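Local atomic coordinates of collagen alpha-1(XX) chain (Homo sapiens, PDB entry 5KF4), a protein that is a collagen chain whose fibronectin type III domain, the part described here, probably acts as an extracellular module for spacing or adhesion. Residues R28-P33 against A62-L67; R73-V78 against R93-T98; A34-L39 against P82-G87. All coordinates share one frame; numbering follows the deposited sequence.

Interaction 1: residues R28-P33 against A62-L67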
loop_
_atom_site.group_PDB
_atom_site.type_symbol
_atom_site.label_atom_id
_atom_site.label_comp_id
_atom_site.label_asym_id
_atom_site.label_seq_id
_atom_site.Cartn_x
_atom_site.Cartn_y
_atom_site.Cartn_z
ATOM N N ARG A 28 5.565 -8.860 0.597
ATOM C CA ARG A 28 6.040 -7.976 -0.450
ATOM C C ARG A 28 4.852 -7.409 -1.194
ATOM O O ARG A 28 3.860 -8.092 -1.428
ATOM C CB ARG A 28 6.985 -8.675 -1.425
ATOM C CG ARG A 28 8.086 -7.734 -1.884
ATOM C CD ARG A 28 9.084 -8.370 -2.834
ATOM N NE ARG A 28 10.471 -8.106 -2.443
ATOM C CZ ARG A 28 11.026 -6.902 -2.323
ATOM N NH1 ARG A 28 12.298 -6.802 -1.961
ATOM N NH2 ARG A 28 10.329 -5.796 -2.557
ATOM N N LEU A 29 4.975 -6.142 -1.562
ATOM C CA LEU A 29 3.933 -5.450 -2.289
ATOM C C LEU A 29 4.445 -5.137 -3.677
ATOM O O LEU A 29 5.579 -4.687 -3.837
ATOM C CB LEU A 29 3.535 -4.175 -1.554
ATOM C CG LEU A 29 2.092 -3.717 -1.693
ATOM C CD1 LEU A 29 1.150 -4.859 -1.347
ATOM C CD2 LEU A 29 1.876 -2.532 -0.780
ATOM N N SER A 30 3.617 -5.385 -4.681
ATOM C CA SER A 30 4.014 -5.114 -6.053
ATOM C C SER A 30 2.839 -4.570 -6.850
ATOM O O SER A 30 1.705 -5.002 -6.673
ATOM C CB SER A 30 4.567 -6.384 -6.704
ATOM O OG SER A 30 5.932 -6.575 -6.369
ATOM N N TRP A 31 3.127 -3.652 -7.761
ATOM C CA TRP A 31 2.086 -2.998 -8.534
ATOM C C TRP A 31 2.610 -2.581 -9.903
ATOM O O TRP A 31 3.815 -2.480 -10.094
ATOM C CB TRP A 31 1.561 -1.787 -7.753
ATOM C CG TRP A 31 2.632 -0.768 -7.421
ATOM C CD1 TRP A 31 3.002 0.316 -8.167
ATOM C CD2 TRP A 31 3.479 -0.760 -6.261
ATOM N NE1 TRP A 31 4.015 1.002 -7.540
ATOM C CE2 TRP A 31 4.327 0.361 -6.370
ATOM C CE3 TRP A 31 3.597 -1.590 -5.141
ATOM C CZ2 TRP A 31 5.281 0.672 -5.400
ATOM C CZ3 TRP A 31 4.547 -1.280 -4.181
ATOM C CH2 TRP A 31 5.375 -0.160 -4.317
ATOM N N THR A 32 1.718 -2.376 -10.868
ATOM C CA THR A 32 2.153 -1.869 -12.165
ATOM C C THR A 32 1.891 -0.367 -12.270
ATOM O O THR A 32 0.740 0.062 -12.335
ATOM C CB THR A 32 1.461 -2.604 -13.331
ATOM O OG1 THR A 32 1.831 -3.990 -13.303
ATOM C CG2 THR A 32 1.887 -2.009 -14.664
ATOM N N PRO A 33 2.967 0.431 -12.305
ATOM C CA PRO A 33 2.879 1.894 -12.301
ATOM C C PRO A 33 2.319 2.453 -13.600
ATOM O O PRO A 33 2.514 1.859 -14.661
ATOM C CB PRO A 33 4.331 2.339 -12.109
ATOM C CG PRO A 33 5.156 1.216 -12.628
ATOM C CD PRO A 33 4.324 -0.040 -12.634
ATOM N N ALA A 62 9.250 3.987 -7.802
ATOM C CA ALA A 62 9.350 2.750 -7.050
ATOM C C ALA A 62 8.330 1.799 -7.647
ATOM O O ALA A 62 7.214 2.204 -7.977
ATOM C CB ALA A 62 9.101 2.973 -5.568
ATOM N N ALA A 63 8.700 0.533 -7.767
ATOM C CA ALA A 63 7.800 -0.452 -8.338
ATOM C C ALA A 63 7.561 -1.569 -7.345
ATOM O O ALA A 63 6.827 -2.523 -7.610
ATOM C CB ALA A 63 8.382 -0.999 -9.632
ATOM N N SER A 64 8.177 -1.420 -6.183
ATOM C CA SER A 64 8.113 -2.427 -5.144
ATOM C C SER A 64 8.555 -1.825 -3.822
ATOM O O SER A 64 9.385 -0.917 -3.786
ATOM C CB SER A 64 8.983 -3.634 -5.499
ATOM O OG SER A 64 9.128 -4.506 -4.389
ATOM N N THR A 65 7.996 -2.340 -2.739
ATOM C CA THR A 65 8.494 -2.039 -1.411
ATOM C C THR A 65 8.100 -3.212 -0.537
ATOM O O THR A 65 7.120 -3.905 -0.817
ATOM C CB THR A 65 7.930 -0.701 -0.861
ATOM O OG1 THR A 65 9.010 0.147 -0.452
ATOM C CG2 THR A 65 7.000 -0.933 0.322
ATOM N N GLU A 66 8.871 -3.449 0.514
ATOM C CA GLU A 66 8.560 -4.523 1.435
ATOM C C GLU A 66 8.089 -3.982 2.772
ATOM O O GLU A 66 8.687 -3.058 3.322
ATOM C CB GLU A 66 9.779 -5.418 1.640
ATOM C CG GLU A 66 9.493 -6.653 2.465
ATOM C CD GLU A 66 10.627 -7.646 2.431
ATOM O OE1 GLU A 66 11.316 -7.726 1.393
ATOM O OE2 GLU A 66 10.832 -8.344 3.446
ATOM N N LEU A 67 7.032 -4.582 3.306
ATOM C CA LEU A 67 6.567 -4.223 4.630
ATOM C C LEU A 67 7.213 -5.189 5.614
ATOM O O LEU A 67 7.337 -6.380 5.331
ATOM C CB LEU A 67 5.038 -4.296 4.701
ATOM C CG LEU A 67 4.258 -3.432 3.698
ATOM C CD1 LEU A 67 2.754 -3.570 3.895
ATOM C CD2 LEU A 67 4.676 -1.966 3.789
#
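The indole of Trp31 lies with one face over the backbone of Ala63 and Ser64: the carbonyl O of Ala63 sits 3.9 Å above the ring plane, over its centre, and Ser64 N stands 3.5 Å above it nearer the rim. The guanidinium of Arg28 has Glu66 OE1 over one face and Ser64 OG at its edge. These groups line the pairing of strands 27-32 and 64-67, the B and E strands in the three-stranded sheet of the fibronectin type III sandwich.

The short segments run antiparallel at 156°, and the one backbone hydrogen bond between them goes from Leu29 N to Thr65 O (3.2 Å). At Trp31 the CA atoms stand farther from the partner strand, and the indole reaches across to it. Trp31 CG stands between the backbone N and the carbonyl carbon (chi1 58°), a setting that swings the ring over, bringing Trp31 CH2 within 3.6 Å of Ser64 N. A broad, rigid ring suits this place because it can cover several peptide groups at once, while Tyr41 meets it edge-to-face. With Trp31 cut back to an alanine, the peptides of Ala63 and Ser64 would probably lose their cover and Tyr41 its aromatic partner.

Leu29 and Thr65 point to the face turned to the other sheet, where both touch Ile43; the branched apolar chain of Leu29 suits its buried place, and Thr65 adds its beta-branched carbon at the margin. Arg28, Ser30, Ser64 and Glu66 occupy the reverse face, as polar residues can at a partly exposed surface. There the Arg28 and Glu66 side chains cross at about a right angle, their flat ends 79° apart, and the long salt bridge from Arg28 NH1 to Glu66 OE1 (3.6 Å) rests on charge alone, since OE1 lies well out of the guanidinium plane.

Interaction 2: residues R73-V78 against R93-T98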
loop_
_atom_site.group_PDB
_atom_site.type_symbol
_atom_site.label_atom_id
_atom_site.label_comp_id
_atom_site.label_asym_id
_atom_site.label_seq_id
_atom_site.Cartn_x
_atom_site.Cartn_y
_atom_site.Cartn_z
ATOM N N ARG A 73 0.206 -14.571 12.022
ATOM C CA ARG A 73 -1.173 -15.063 12.033
ATOM C C ARG A 73 -2.179 -13.925 11.980
ATOM O O ARG A 73 -3.228 -13.990 12.618
ATOM C CB ARG A 73 -1.443 -15.916 13.278
ATOM C CG ARG A 73 -0.319 -16.854 13.675
ATOM C CD ARG A 73 -0.732 -17.743 14.842
ATOM N NE ARG A 73 -0.920 -16.985 16.077
ATOM C CZ ARG A 73 0.063 -16.633 16.902
ATOM N NH1 ARG A 73 1.315 -16.973 16.632
ATOM N NH2 ARG A 73 -0.209 -15.938 18.002
ATOM N N THR A 74 -1.861 -12.884 11.221
ATOM C CA THR A 74 -2.659 -11.667 11.247
ATOM C C THR A 74 -3.085 -11.237 9.850
ATOM O O THR A 74 -2.298 -11.279 8.910
ATOM C CB THR A 74 -1.885 -10.512 11.916
ATOM O OG1 THR A 74 -1.361 -10.951 13.176
ATOM C CG2 THR A 74 -2.792 -9.309 12.133
ATOM N N GLU A 75 -4.340 -10.821 9.728
ATOM C CA GLU A 75 -4.859 -10.314 8.468
ATOM C C GLU A 75 -4.639 -8.811 8.375
ATOM O O GLU A 75 -4.984 -8.061 9.290
ATOM C CB GLU A 75 -6.346 -10.632 8.322
ATOM C CG GLU A 75 -6.937 -10.195 6.995
ATOM C CD GLU A 75 -8.338 -10.725 6.771
ATOM O OE1 GLU A 75 -9.121 -10.770 7.740
ATOM O OE2 GLU A 75 -8.659 -11.090 5.622
ATOM N N TYR A 76 -4.045 -8.380 7.269
ATOM C CA TYR A 76 -3.815 -6.963 7.032
ATOM C C TYR A 76 -4.541 -6.432 5.804
ATOM O O TYR A 76 -4.601 -7.098 4.774
ATOM C CB TYR A 76 -2.315 -6.682 6.890
ATOM C CG TYR A 76 -1.541 -6.757 8.186
ATOM C CD1 TYR A 76 -1.455 -5.654 9.025
ATOM C CD2 TYR A 76 -0.892 -7.921 8.571
ATOM C CE1 TYR A 76 -0.750 -5.708 10.205
ATOM C CE2 TYR A 76 -0.184 -7.981 9.754
ATOM C CZ TYR A 76 -0.117 -6.873 10.565
ATOM O OH TYR A 76 0.584 -6.923 11.747
ATOM N N LEU A 77 -5.105 -5.234 5.932
ATOM C CA LEU A 77 -5.565 -4.480 4.776
ATOM C C LEU A 77 -4.403 -3.638 4.287
ATOM O O LEU A 77 -3.873 -2.820 5.032
ATOM C CB LEU A 77 -6.764 -3.592 5.113
ATOM C CG LEU A 77 -7.421 -2.929 3.898
ATOM C CD1 LEU A 77 -7.935 -3.977 2.914
ATOM C CD2 LEU A 77 -8.537 -1.983 4.320
ATOM N N VAL A 78 -4.016 -3.823 3.033
ATOM C CA VAL A 78 -2.833 -3.156 2.510
ATOM C C VAL A 78 -3.198 -2.241 1.347
ATOM O O VAL A 78 -3.811 -2.683 0.388
ATOM C CB VAL A 78 -1.784 -4.176 2.048
ATOM C CG1 VAL A 78 -0.570 -3.461 1.515
ATOM C CG2 VAL A 78 -1.397 -5.089 3.199
ATOM N N ARG A 93 -5.732 -2.116 -3.274
ATOM C CA ARG A 93 -5.731 -2.739 -1.964
ATOM C C ARG A 93 -6.112 -4.212 -1.988
ATOM O O ARG A 93 -6.704 -4.704 -2.947
ATOM C CB ARG A 93 -6.647 -1.968 -1.002
ATOM C CG ARG A 93 -8.113 -1.959 -1.359
ATOM C CD ARG A 93 -8.892 -1.279 -0.245
ATOM N NE ARG A 93 -10.007 -0.472 -0.722
ATOM C CZ ARG A 93 -10.755 0.293 0.068
ATOM N NH1 ARG A 93 -10.509 0.342 1.372
ATOM N NH2 ARG A 93 -11.754 1.001 -0.444
ATOM N N GLY A 94 -5.722 -4.914 -0.931
ATOM C CA GLY A 94 -6.015 -6.327 -0.789
ATOM C C GLY A 94 -5.767 -6.831 0.620
ATOM O O GLY A 94 -5.112 -6.168 1.425
ATOM N N LEU A 95 -6.294 -8.013 0.916
ATOM C CA LEU A 95 -6.116 -8.628 2.223
ATOM C C LEU A 95 -5.086 -9.740 2.142
ATOM O O LEU A 95 -5.136 -10.580 1.242
ATOM C CB LEU A 95 -7.438 -9.185 2.750
ATOM C CG LEU A 95 -8.567 -8.204 3.061
ATOM C CD1 LEU A 95 -9.864 -8.969 3.257
ATOM C CD2 LEU A 95 -8.242 -7.378 4.299
ATOM N N VAL A 96 -4.157 -9.751 3.089
ATOM C CA VAL A 96 -3.209 -10.849 3.204
ATOM C C VAL A 96 -2.999 -11.228 4.669
ATOM O O VAL A 96 -2.870 -10.362 5.532
ATOM C CB VAL A 96 -1.853 -10.494 2.545
ATOM C CG1 VAL A 96 -1.276 -9.215 3.135
ATOM C CG2 VAL A 96 -0.871 -11.648 2.677
ATOM N N THR A 97 -3.001 -12.526 4.946
ATOM C CA THR A 97 -2.762 -13.018 6.296
ATOM C C THR A 97 -1.338 -13.553 6.373
ATOM O O THR A 97 -0.950 -14.405 5.575
ATOM C CB THR A 97 -3.767 -14.120 6.706
ATOM O OG1 THR A 97 -5.089 -13.572 6.747
ATOM C CG2 THR A 97 -3.432 -14.663 8.084
ATOM N N THR A 98 -0.558 -13.041 7.322
ATOM C CA THR A 98 0.830 -13.468 7.474
ATOM C C THR A 98 0.910 -14.923 7.942
ATOM O O THR A 98 -0.013 -15.439 8.572
ATOM C CB THR A 98 1.613 -12.562 8.469
ATOM O OG1 THR A 98 0.951 -12.540 9.738
ATOM C CG2 THR A 98 1.714 -11.142 7.945
#
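Across Glu75-Val78 and Arg93-Thr97 the strand axes run antiparallel at 153° and approach to 4.6 Å, with paired backbone hydrogen bonds at Tyr76 and Val96 and again at Val78 and Gly94. The Tyr76 N to Val96 O bond is 2.9 Å long and nearly straight at the hydrogen (168°).

On the face of Tyr76, Val78 and Val96, Val78 CG2 meets Val96 CG1 at 4.1 Å. The first torsion of Val78 (-180°) sets CG1 anti to the backbone N, which leaves CG2 as the branch that turns to Val96. Both valines also touch Ile27 of the facing sheet; branching at the beta carbon suits them to an extended strand and to the apolar inner face. The Tyr76 ring adds CE2 against Thr98 CG2, while its hydroxyl is bonded to Ala71 N. Such a tyrosine, on strand F and tied to the turn between strands E and F, is consistent with the tyrosine corner of fibronectin type III domains, and strands 75-84 and 87-97 form their F-G hairpin.

On the reverse face Leu77 and Leu95 cross obliquely, with CD1 of Leu77 3.7 Å from CD2 of Leu95. The extended Glu75 reaches across Leu95, its OE2 3.4 Å from Leu95 CD1; a leucine methyl thus lies against a carboxylate whose other oxygen is bonded to Ser48 OG. This face is more open, and the mixture of leucine, glutamate and threonine fits it.

Where the strands end, Thr98 takes over with its side chain. Thr98 OG1 accepts a bond from Thr74 N (3.2 Å) and is bonded also to Ala71 O, while Thr98 N donates to Thr74 O at 2.9 Å. Threonine serves well here, for its methyl touches Tyr76 as its hydroxyl joins the two backbones.

Interaction 3: residues A34-L39 against P82-G87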
loop_
_atom_site.group_PDB
_atom_site.type_symbol
_atom_site.label_atom_id
_atom_site.label_comp_id
_atom_site.label_asym_id
_atom_site.label_seq_id
_atom_site.Cartn_x
_atom_site.Cartn_y
_atom_site.Cartn_z
ATOM N N ALA A 34 1.631 3.585 -13.510
ATOM C CA ALA A 34 1.199 4.311 -14.694
ATOM C C ALA A 34 2.424 4.903 -15.400
ATOM O O ALA A 34 3.459 5.115 -14.761
ATOM C CB ALA A 34 0.202 5.395 -14.316
ATOM N N PRO A 35 2.315 5.155 -16.719
ATOM C CA PRO A 35 3.402 5.719 -17.533
ATOM C C PRO A 35 3.968 7.013 -16.953
ATOM O O PRO A 35 5.170 7.259 -17.044
ATOM C CB PRO A 35 2.738 5.986 -18.886
ATOM C CG PRO A 35 1.582 5.061 -18.944
ATOM C CD PRO A 35 1.171 4.722 -17.544
ATOM N N ARG A 36 3.103 7.826 -16.360
ATOM C CA ARG A 36 3.555 9.005 -15.639
ATOM C C ARG A 36 3.871 8.633 -14.201
ATOM O O ARG A 36 2.980 8.324 -13.410
ATOM C CB ARG A 36 2.482 10.097 -15.673
ATOM C CG ARG A 36 2.973 11.518 -15.458
ATOM C CD ARG A 36 1.797 12.478 -15.536
ATOM N NE ARG A 36 1.916 13.592 -14.600
ATOM C CZ ARG A 36 0.883 14.301 -14.157
ATOM N NH1 ARG A 36 -0.346 14.000 -14.558
ATOM N NH2 ARG A 36 1.072 15.303 -13.308
ATOM N N HIS A 37 5.154 8.651 -13.867
ATOM C CA HIS A 37 5.576 8.257 -12.536
ATOM C C HIS A 37 5.302 9.398 -11.560
ATOM O O HIS A 37 5.551 10.563 -11.875
ATOM C CB HIS A 37 7.051 7.867 -12.546
ATOM C CG HIS A 37 7.314 6.557 -13.222
ATOM N ND1 HIS A 37 6.338 5.875 -13.915
ATOM C CD2 HIS A 37 8.438 5.808 -13.315
ATOM C CE1 HIS A 37 6.850 4.759 -14.407
ATOM N NE2 HIS A 37 8.121 4.695 -14.057
ATOM N N PRO A 38 4.798 9.066 -10.365
ATOM C CA PRO A 38 4.465 10.121 -9.406
ATOM C C PRO A 38 5.686 10.679 -8.701
ATOM O O PRO A 38 6.811 10.292 -9.012
ATOM C CB PRO A 38 3.537 9.407 -8.426
ATOM C CG PRO A 38 4.025 8.004 -8.430
ATOM C CD PRO A 38 4.421 7.730 -9.864
ATOM N N LEU A 39 5.469 11.642 -7.814
ATOM C CA LEU A 39 6.551 12.127 -6.982
ATOM C C LEU A 39 6.742 11.086 -5.893
ATOM O O LEU A 39 7.870 10.744 -5.543
ATOM C CB LEU A 39 6.257 13.514 -6.406
ATOM C CG LEU A 39 6.568 14.687 -7.344
ATOM C CD1 LEU A 39 5.531 14.812 -8.456
ATOM C CD2 LEU A 39 6.698 15.993 -6.576
ATOM N N PRO A 82 -1.068 6.621 -4.827
ATOM C CA PRO A 82 -0.100 7.412 -5.596
ATOM C C PRO A 82 -0.090 8.880 -5.182
ATOM O O PRO A 82 -1.155 9.466 -4.966
ATOM C CB PRO A 82 -0.591 7.259 -7.039
ATOM C CG PRO A 82 -2.062 7.003 -6.914
ATOM C CD PRO A 82 -2.281 6.299 -5.600
ATOM N N ILE A 83 1.098 9.473 -5.105
ATOM C CA ILE A 83 1.200 10.876 -4.725
ATOM C C ILE A 83 1.819 11.700 -5.856
ATOM O O ILE A 83 3.016 11.610 -6.133
ATOM C CB ILE A 83 2.048 11.061 -3.434
ATOM C CG1 ILE A 83 1.510 10.196 -2.287
ATOM C CG2 ILE A 83 2.121 12.531 -3.039
ATOM C CD1 ILE A 83 0.086 10.503 -1.887
ATOM N N TYR A 84 0.969 12.475 -6.521
ATOM C CA TYR A 84 1.372 13.387 -7.580
ATOM C C TYR A 84 1.184 14.818 -7.082
ATOM O O TYR A 84 0.834 15.037 -5.922
ATOM C CB TYR A 84 0.549 13.152 -8.849
ATOM C CG TYR A 84 0.792 11.825 -9.543
ATOM C CD1 TYR A 84 0.225 10.652 -9.061
ATOM C CD2 TYR A 84 1.552 11.754 -10.705
ATOM C CE1 TYR A 84 0.419 9.445 -9.698
ATOM C CE2 TYR A 84 1.754 10.548 -11.352
ATOM C CZ TYR A 84 1.189 9.400 -10.841
ATOM O OH TYR A 84 1.388 8.194 -11.468
ATOM N N GLU A 85 1.417 15.787 -7.958
ATOM C CA GLU A 85 1.110 17.189 -7.668
ATOM C C GLU A 85 -0.393 17.485 -7.608
ATOM O O GLU A 85 -0.824 18.413 -6.923
ATOM C CB GLU A 85 1.779 18.107 -8.695
ATOM C CG GLU A 85 1.848 19.581 -8.279
ATOM C CD GLU A 85 2.765 19.854 -7.095
ATOM O OE1 GLU A 85 3.447 18.922 -6.617
ATOM O OE2 GLU A 85 2.802 21.016 -6.640
ATOM N N GLY A 86 -1.184 16.697 -8.331
ATOM C CA GLY A 86 -2.620 16.918 -8.416
ATOM C C GLY A 86 -3.435 16.394 -7.248
ATOM O O GLY A 86 -4.661 16.514 -7.235
ATOM N N GLY A 87 -2.751 15.804 -6.273
ATOM C CA GLY A 87 -3.381 15.354 -5.043
ATOM C C GLY A 87 -3.043 13.924 -4.667
ATOM O O GLY A 87 -2.021 13.391 -5.097
#
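The hydroxyl of Tyr84 donates to the carbonyl O of Arg36, the shortest polar bond of this contact, with Tyr84 OH 2.5 Å from Arg36 O. The carbonyl oxygen lies at the edge of the ring, in its plane, and the donor sits nearly along the C=O direction (165°).

Pro38 closes over one face of the same ring: its CB stands 3.3 Å from the ring centroid and only 12° off the normal, a CH-pi contact. Proline fits because its compact, rigid ring can lay the CB hydrogens against the electron-rich phenol face. Tyr84 CG lies anti to the carbonyl carbon (chi1 -67°), and this carries the ring under Pro38, to the loop, where CD2 also lies over one face of the Arg36 guanidinium. Next to Pro38 the backbone adds a weak bond from Leu39 N to Ile83 O, 3.0 Å long. Within the loop, a weak bond runs from His37 ND1 to Ala34 O.

Tyrosine thus combines a flat surface for proline with a hydroxyl for the loop backbone, fastening the B-C loop of the fibronectin type III sandwich to the end of its F strand.

Overall arrangement
Interactions 1 and 2 are strand pairings in the two different sheets of the sandwich, and they meet in its core, where Leu29 CD2 packs on Val78 CG1 at 3.5 Å. Interaction 3 shares strand 75-84 with interaction 2, about 25 Å away between centres; its loop continues from the first segment of interaction 1. Backbone bonding is regular in interaction 2, sparse in interaction 1, where an aromatic ring and charges contribute, and largely replaced in interaction 3 by one tyrosine. Interactions 1 and 2 each turn one face inward; the outer face is polar in interaction 1 and mixed leucine, glutamate and threonine in interaction 2, whereas interaction 3 sets a buried tyrosine and proline among exposed loop residues.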